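Local atomic coordinates of alpha-1,2-mannosidase (Bacteroides thetaiotaomicron, PDB entry 2WW2), a protein that hydrolyses alpha-mannosidic linkages with inversion of anomeric configuration, as a calcium-dependent glycoside hydrolase of family GH92 from a human gut bacterium. Residues A31-W36 / T294-R299; P298-E303 / Y324-N329. All coordinates share one frame; numbering follows the deposited sequence.

Interaction 1 of 2, residues A31-W36 / T294-R299; sequences AVAVPW and TLLFPR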
loop_
_atom_site.group_PDB
_atom_site.type_symbol
_atom_site.label_atom_id
_atom_site.label_comp_id
_atom_site.label_asym_id
_atom_site.label_seq_id
_atom_site.Cartn_x
_atom_site.Cartn_y
_atom_site.Cartn_z
ATOM N N ALA A 31 -6.695 -27.910 21.410
ATOM C CA ALA A 31 -7.671 -28.970 21.649
ATOM C C ALA A 31 -7.038 -30.285 22.130
ATOM O O ALA A 31 -6.139 -30.855 21.483
ATOM C CB ALA A 31 -8.477 -29.213 20.390
ATOM N N VAL A 32 -7.525 -30.760 23.266
ATOM C CA VAL A 32 -7.193 -32.091 23.768
ATOM C C VAL A 32 -8.317 -33.028 23.309
ATOM O O VAL A 32 -9.506 -32.809 23.610
ATOM C CB VAL A 32 -7.104 -32.083 25.289
ATOM C CG1 VAL A 32 -6.823 -33.509 25.834
ATOM C CG2 VAL A 32 -6.011 -31.106 25.736
ATOM N N ALA A 33 -7.964 -34.057 22.542
ATOM C CA ALA A 33 -9.006 -34.842 21.887
ATOM C C ALA A 33 -8.442 -36.154 21.367
ATOM O O ALA A 33 -7.248 -36.402 21.473
ATOM C CB ALA A 33 -9.591 -34.040 20.686
ATOM N N VAL A 34 -9.313 -36.983 20.806
ATOM C CA VAL A 34 -8.871 -38.015 19.867
ATOM C C VAL A 34 -9.483 -37.612 18.529
ATOM O O VAL A 34 -10.388 -36.786 18.494
ATOM C CB VAL A 34 -9.283 -39.458 20.276
ATOM C CG1 VAL A 34 -8.553 -39.891 21.547
ATOM C CG2 VAL A 34 -10.816 -39.580 20.472
ATOM N N PRO A 35 -8.989 -38.185 17.423
ATOM C CA PRO A 35 -9.470 -37.712 16.125
ATOM C C PRO A 35 -10.993 -37.790 15.983
ATOM O O PRO A 35 -11.608 -38.803 16.351
ATOM C CB PRO A 35 -8.771 -38.662 15.136
ATOM C CG PRO A 35 -7.468 -39.020 15.868
ATOM C CD PRO A 35 -7.905 -39.178 17.291
ATOM N N TRP A 36 -11.573 -36.726 15.438
ATOM C CA TRP A 36 -13.041 -36.582 15.262
ATOM C C TRP A 36 -13.864 -36.800 16.541
ATOM O O TRP A 36 -15.042 -37.141 16.472
ATOM C CB TRP A 36 -13.564 -37.500 14.145
ATOM C CG TRP A 36 -12.762 -37.365 12.878
ATOM C CD1 TRP A 36 -12.841 -36.353 11.948
ATOM C CD2 TRP A 36 -11.728 -38.242 12.437
ATOM N NE1 TRP A 36 -11.923 -36.572 10.938
ATOM C CE2 TRP A 36 -11.219 -37.718 11.224
ATOM C CE3 TRP A 36 -11.187 -39.429 12.944
ATOM C CZ2 TRP A 36 -10.200 -38.345 10.507
ATOM C CZ3 TRP A 36 -10.160 -40.054 12.231
ATOM C CH2 TRP A 36 -9.676 -39.503 11.029
ATOM N N THR A 294 -6.202 -31.146 10.999
ATOM C CA THR A 294 -7.100 -31.622 9.964
ATOM C C THR A 294 -7.972 -32.806 10.418
ATOM O O THR A 294 -9.070 -33.017 9.889
ATOM C CB THR A 294 -6.296 -32.033 8.712
ATOM O OG1 THR A 294 -5.545 -30.901 8.234
ATOM C CG2 THR A 294 -7.214 -32.542 7.640
ATOM N N LEU A 295 -7.507 -33.579 11.396
ATOM C CA LEU A 295 -8.269 -34.741 11.863
ATOM C C LEU A 295 -9.268 -34.459 13.010
ATOM O O LEU A 295 -9.831 -35.390 13.586
ATOM C CB LEU A 295 -7.320 -35.852 12.324
ATOM C CG LEU A 295 -6.261 -36.323 11.313
ATOM C CD1 LEU A 295 -5.604 -37.592 11.838
ATOM C CD2 LEU A 295 -6.878 -36.561 9.920
ATOM N N LEU A 296 -9.438 -33.197 13.366
ATOM C CA LEU A 296 -10.363 -32.826 14.441
ATOM C C LEU A 296 -11.823 -32.730 13.995
ATOM O O LEU A 296 -12.717 -33.220 14.696
ATOM C CB LEU A 296 -9.930 -31.506 15.082
ATOM C CG LEU A 296 -8.602 -31.539 15.855
ATOM C CD1 LEU A 296 -8.210 -30.115 16.293
ATOM C CD2 LEU A 296 -8.645 -32.508 17.048
ATOM N N PHE A 297 -12.075 -32.090 12.849
ATOM C CA PHE A 297 -13.459 -31.798 12.395
ATOM C C PHE A 297 -13.701 -32.437 11.029
ATOM O O PHE A 297 -12.755 -32.676 10.287
ATOM C CB PHE A 297 -13.675 -30.281 12.230
ATOM C CG PHE A 297 -13.440 -29.473 13.483
ATOM C CD1 PHE A 297 -14.506 -29.164 14.326
ATOM C CD2 PHE A 297 -12.179 -28.990 13.788
ATOM C CE1 PHE A 297 -14.318 -28.393 15.471
ATOM C CE2 PHE A 297 -11.962 -28.217 14.945
ATOM C CZ PHE A 297 -13.033 -27.923 15.787
ATOM N N PRO A 298 -14.965 -32.736 10.689
ATOM C CA PRO A 298 -16.112 -32.586 11.583
ATOM C C PRO A 298 -16.057 -33.629 12.690
ATOM O O PRO A 298 -15.446 -34.701 12.523
ATOM C CB PRO A 298 -17.312 -32.845 10.657
ATOM C CG PRO A 298 -16.766 -33.856 9.641
ATOM C CD PRO A 298 -15.340 -33.327 9.386
ATOM N N ARG A 299 -16.710 -33.353 13.811
ATOM C CA ARG A 299 -16.717 -34.313 14.911
ATOM C C ARG A 299 -17.793 -35.379 14.722
ATOM O O ARG A 299 -18.879 -35.120 14.152
ATOM C CB ARG A 299 -16.927 -33.615 16.262
ATOM C CG ARG A 299 -18.379 -33.110 16.479
ATOM C CD ARG A 299 -18.516 -32.429 17.862
ATOM N NE ARG A 299 -17.727 -31.195 17.886
ATOM C CZ ARG A 299 -16.490 -31.095 18.363
ATOM N NH1 ARG A 299 -15.874 -32.142 18.921
ATOM N NH2 ARG A 299 -15.867 -29.929 18.304
#
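Trp36 gives the largest share of this contact, its indole lying against the backbone of Leu295 where the chain leaves helix 281-294. The side chain starts at CB, which has the carbonyl oxygen of Pro298 for a neighbour. With CG anti to its own carbonyl carbon (chi1 -50°), the ring turns so that its CD1 corner points at that same oxygen, 3.1 Å from CD1 to Pro298 O and in the ring plane. Pro298 O is buried here without a hydrogen-bond partner. Leu295 O sits over the five-membered ring, 3.4 Å above its plane and 3.6 Å from each of Trp36 CG, CD1, NE1, CE2 and CD2, and so off-centre for the indole as a whole. Farther out, CZ2 meets the methyl CD2 of Leu295 at 3.8 Å, the two side chains crossing obliquely. Leu295 O also accepts the one hydrogen bond between the segments, 2.9 Å from Trp36 N, lying in the carbonyl plane but bent at the hydrogen (142°).

The contact joins the two parts of the GH92 architecture: 31-36 is a loop of the N-terminal domain, and 294-299 links a helix to a strand in the catalytic domain. Tyr270 and Phe342 add edge-to-face partners to the indole. Next to it, Pro35 CB packs on Leu295 CB, and Trp36 CA directs its hydrogen at the otherwise unpartnered Leu296 O, 3.4 Å from that CA. Leu296 spreads its two methyls along the loop, CD2 reaching Ala33 CB at 4.1 Å and CD1 reaching Ala31 CB at 4.2 Å.

Interaction 2 of 2, residues P298-E303 / Y324-N329; sequences PREFYE and YMYTDN
A short antiparallel strand pairing within a five-stranded sheet brings Arg299 opposite Thr327, joined as a hydrogen-bonded pair: Arg299 N to Thr327 O and Thr327 N to Arg299 O, both 3.0 Å. One more bond, tilted from the carbonyl plane, joins Phe301 N to Met325 O; Met325 N is buried without a partner. Beyond the pair, Arg299 bends at chi3 (67°), bringing NE to Asp328 OD2 at 2.6 Å. This salt bridge lies in the guanidinium plane and meets the carboxylate on its anti side; Tyr77 OH also binds OD2. Asp328 and Asn329 both face Ala371 in a G1 beta bulge, where strand 326-330 pairs with 370-371.

Three tyrosines cluster at the other end. Tyr324 drives its CD1 edge onto the centre of the Tyr302 ring, the planes 73° apart, while Tyr302 turns its own edge toward the face of Tyr326 in an offset edge-to-face pair. Replacing Tyr302 with alanine would probably open a gap between Tyr324 and Tyr326 and leave both rings freer to turn. The Tyr326 ring also receives Glu300 CA over its face, and a water joins its OH to Glu300 OE2, 2.6 Å from each; Arg352 is a further partner of that hydroxyl.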
loop_
_atom_site.group_PDB
_atom_site.type_symbol
_atom_site.label_atom_id
_atom_site.label_comp_id
_atom_site.label_asym_id
_atom_site.label_seq_id
_atom_site.Cartn_x
_atom_site.Cartn_y
_atom_site.Cartn_z
ATOM N N PRO A 298 -14.965 -32.736 10.689
ATOM C CA PRO A 298 -16.112 -32.586 11.583
ATOM C C PRO A 298 -16.057 -33.629 12.690
ATOM O O PRO A 298 -15.446 -34.701 12.523
ATOM C CB PRO A 298 -17.312 -32.845 10.657
ATOM C CG PRO A 298 -16.766 -33.856 9.641
ATOM C CD PRO A 298 -15.340 -33.327 9.386
ATOM N N ARG A 299 -16.710 -33.353 13.811
ATOM C CA ARG A 299 -16.717 -34.313 14.911
ATOM C C ARG A 299 -17.793 -35.379 14.722
ATOM O O ARG A 299 -18.879 -35.120 14.152
ATOM C CB ARG A 299 -16.927 -33.615 16.262
ATOM C CG ARG A 299 -18.379 -33.110 16.479
ATOM C CD ARG A 299 -18.516 -32.429 17.862
ATOM N NE ARG A 299 -17.727 -31.195 17.886
ATOM C CZ ARG A 299 -16.490 -31.095 18.363
ATOM N NH1 ARG A 299 -15.874 -32.142 18.921
ATOM N NH2 ARG A 299 -15.867 -29.929 18.304
ATOM N N GLU A 300 -17.481 -36.589 15.186
ATOM C CA GLU A 300 -18.492 -37.643 15.339
ATOM C C GLU A 300 -19.533 -37.104 16.321
ATOM O O GLU A 300 -19.178 -36.494 17.324
ATOM C CB GLU A 300 -17.848 -38.920 15.898
ATOM C CG GLU A 300 -16.734 -39.470 14.993
ATOM C CD GLU A 300 -15.809 -40.477 15.674
ATOM O OE1 GLU A 300 -15.974 -40.752 16.887
ATOM O OE2 GLU A 300 -14.891 -40.969 14.982
ATOM N N PHE A 301 -20.815 -37.305 16.017
ATOM C CA PHE A 301 -21.886 -36.854 16.899
ATOM C C PHE A 301 -22.763 -38.047 17.323
ATOM O O PHE A 301 -23.897 -37.886 17.805
ATOM C CB PHE A 301 -22.718 -35.790 16.180
ATOM C CG PHE A 301 -23.405 -34.831 17.109
ATOM C CD1 PHE A 301 -22.669 -33.894 17.821
ATOM C CD2 PHE A 301 -24.790 -34.850 17.254
ATOM C CE1 PHE A 301 -23.313 -32.994 18.689
ATOM C CE2 PHE A 301 -25.430 -33.941 18.100
ATOM C CZ PHE A 301 -24.673 -33.019 18.828
ATOM N N TYR A 302 -22.227 -39.249 17.133
ATOM C CA TYR A 302 -22.916 -40.466 17.524
ATOM C C TYR A 302 -22.242 -41.095 18.738
ATOM O O TYR A 302 -21.099 -40.727 19.125
ATOM C CB TYR A 302 -22.971 -41.473 16.364
ATOM C CG TYR A 302 -21.622 -41.830 15.762
ATOM C CD1 TYR A 302 -20.895 -42.929 16.218
ATOM C CD2 TYR A 302 -21.082 -41.067 14.738
ATOM C CE1 TYR A 302 -19.660 -43.252 15.670
ATOM C CE2 TYR A 302 -19.848 -41.381 14.179
ATOM C CZ TYR A 302 -19.153 -42.471 14.645
ATOM O OH TYR A 302 -17.944 -42.772 14.078
ATOM N N GLU A 303 -22.947 -42.051 19.316
ATOM C CA GLU A 303 -22.579 -42.667 20.568
ATOM C C GLU A 303 -22.927 -44.149 20.444
ATOM O O GLU A 303 -23.641 -44.553 19.522
ATOM C CB GLU A 303 -23.366 -41.988 21.712
ATOM C CG GLU A 303 -23.326 -40.443 21.597
ATOM C CD GLU A 303 -23.936 -39.707 22.788
ATOM O OE1 GLU A 303 -23.775 -40.162 23.934
ATOM O OE2 GLU A 303 -24.549 -38.644 22.568
ATOM N N TYR A 324 -25.232 -42.878 12.051
ATOM C CA TYR A 324 -24.132 -41.924 12.200
ATOM C C TYR A 324 -24.575 -40.504 11.933
ATOM O O TYR A 324 -25.409 -40.239 11.069
ATOM C CB TYR A 324 -22.966 -42.268 11.262
ATOM C CG TYR A 324 -22.460 -43.685 11.429
ATOM C CD1 TYR A 324 -21.824 -44.075 12.599
ATOM C CD2 TYR A 324 -22.632 -44.637 10.419
ATOM C CE1 TYR A 324 -21.363 -45.372 12.767
ATOM C CE2 TYR A 324 -22.170 -45.943 10.585
ATOM C CZ TYR A 324 -21.535 -46.294 11.758
ATOM O OH TYR A 324 -21.068 -47.576 11.949
ATOM N N MET A 325 -23.984 -39.592 12.687
ATOM C CA MET A 325 -24.167 -38.181 12.464
ATOM C C MET A 325 -22.817 -37.534 12.754
ATOM O O MET A 325 -22.070 -38.016 13.621
ATOM C CB MET A 325 -25.265 -37.626 13.390
ATOM C CG MET A 325 -25.525 -36.119 13.215
ATOM S SD MET A 325 -25.875 -35.581 11.533
ATOM C CE MET A 325 -27.380 -36.525 11.148
ATOM N N TYR A 326 -22.490 -36.487 12.000
ATOM C CA TYR A 326 -21.306 -35.645 12.266
ATOM C C TYR A 326 -21.773 -34.215 12.310
ATOM O O TYR A 326 -22.828 -33.885 11.769
ATOM C CB TYR A 326 -20.274 -35.738 11.118
ATOM C CG TYR A 326 -19.419 -36.974 11.173
ATOM C CD1 TYR A 326 -18.072 -36.892 11.558
ATOM C CD2 TYR A 326 -19.954 -38.230 10.871
ATOM C CE1 TYR A 326 -17.288 -38.044 11.629
ATOM C CE2 TYR A 326 -19.175 -39.383 10.938
ATOM C CZ TYR A 326 -17.838 -39.277 11.304
ATOM O OH TYR A 326 -17.076 -40.427 11.377
ATOM N N THR A 327 -20.947 -33.336 12.855
ATOM C CA THR A 327 -21.281 -31.928 12.782
ATOM C C THR A 327 -20.054 -31.052 13.006
ATOM O O THR A 327 -18.937 -31.560 13.049
ATOM C CB THR A 327 -22.381 -31.564 13.793
ATOM O OG1 THR A 327 -22.805 -30.226 13.523
ATOM C CG2 THR A 327 -21.838 -31.654 15.237
ATOM N N ASP A 328 -20.284 -29.743 13.129
ATOM C CA ASP A 328 -19.228 -28.755 13.288
ATOM C C ASP A 328 -18.320 -28.669 12.081
ATOM O O ASP A 328 -17.150 -29.056 12.122
ATOM C CB ASP A 328 -18.463 -29.002 14.581
ATOM C CG ASP A 328 -19.319 -28.683 15.787
ATOM O OD1 ASP A 328 -19.985 -27.620 15.746
ATOM O OD2 ASP A 328 -19.356 -29.496 16.730
ATOM N N ASN A 329 -18.882 -28.161 10.987
ATOM C CA ASN A 329 -18.135 -28.071 9.754
ATOM C C ASN A 329 -18.768 -27.026 8.878
ATOM O O ASN A 329 -19.983 -27.001 8.780
ATOM C CB ASN A 329 -18.233 -29.413 8.997
ATOM C CG ASN A 329 -16.908 -29.859 8.510
ATOM O OD1 ASN A 329 -16.751 -30.291 7.364
ATOM N ND2 ASN A 329 -15.908 -29.756 9.394
HETATM O O HOH W 1 -14.722 -40.414 12.469
#

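Overall arrangement
Both contacts are buried, and they meet at Pro298 and Arg299, where the loop ending interaction 1 becomes the strand beginning interaction 2. Interaction 1 crosses between the N-terminal and catalytic domains, whereas interaction 2 stays inside the catalytic domain and joins neighbouring strands of one sheet. Their chemistry follows: the loop-to-loop contact relies on an indole, aliphatic groups and a lone backbone bond, while the strand pair has a short run of backbone bonds, a salt bridge and an aromatic cluster. A probable hydrogen bond from Glu300 N to Trp36 O, 2.8 Å, ties the two together, and Phe297 packs against Asp328 and Asn329 beside a bound glycerol.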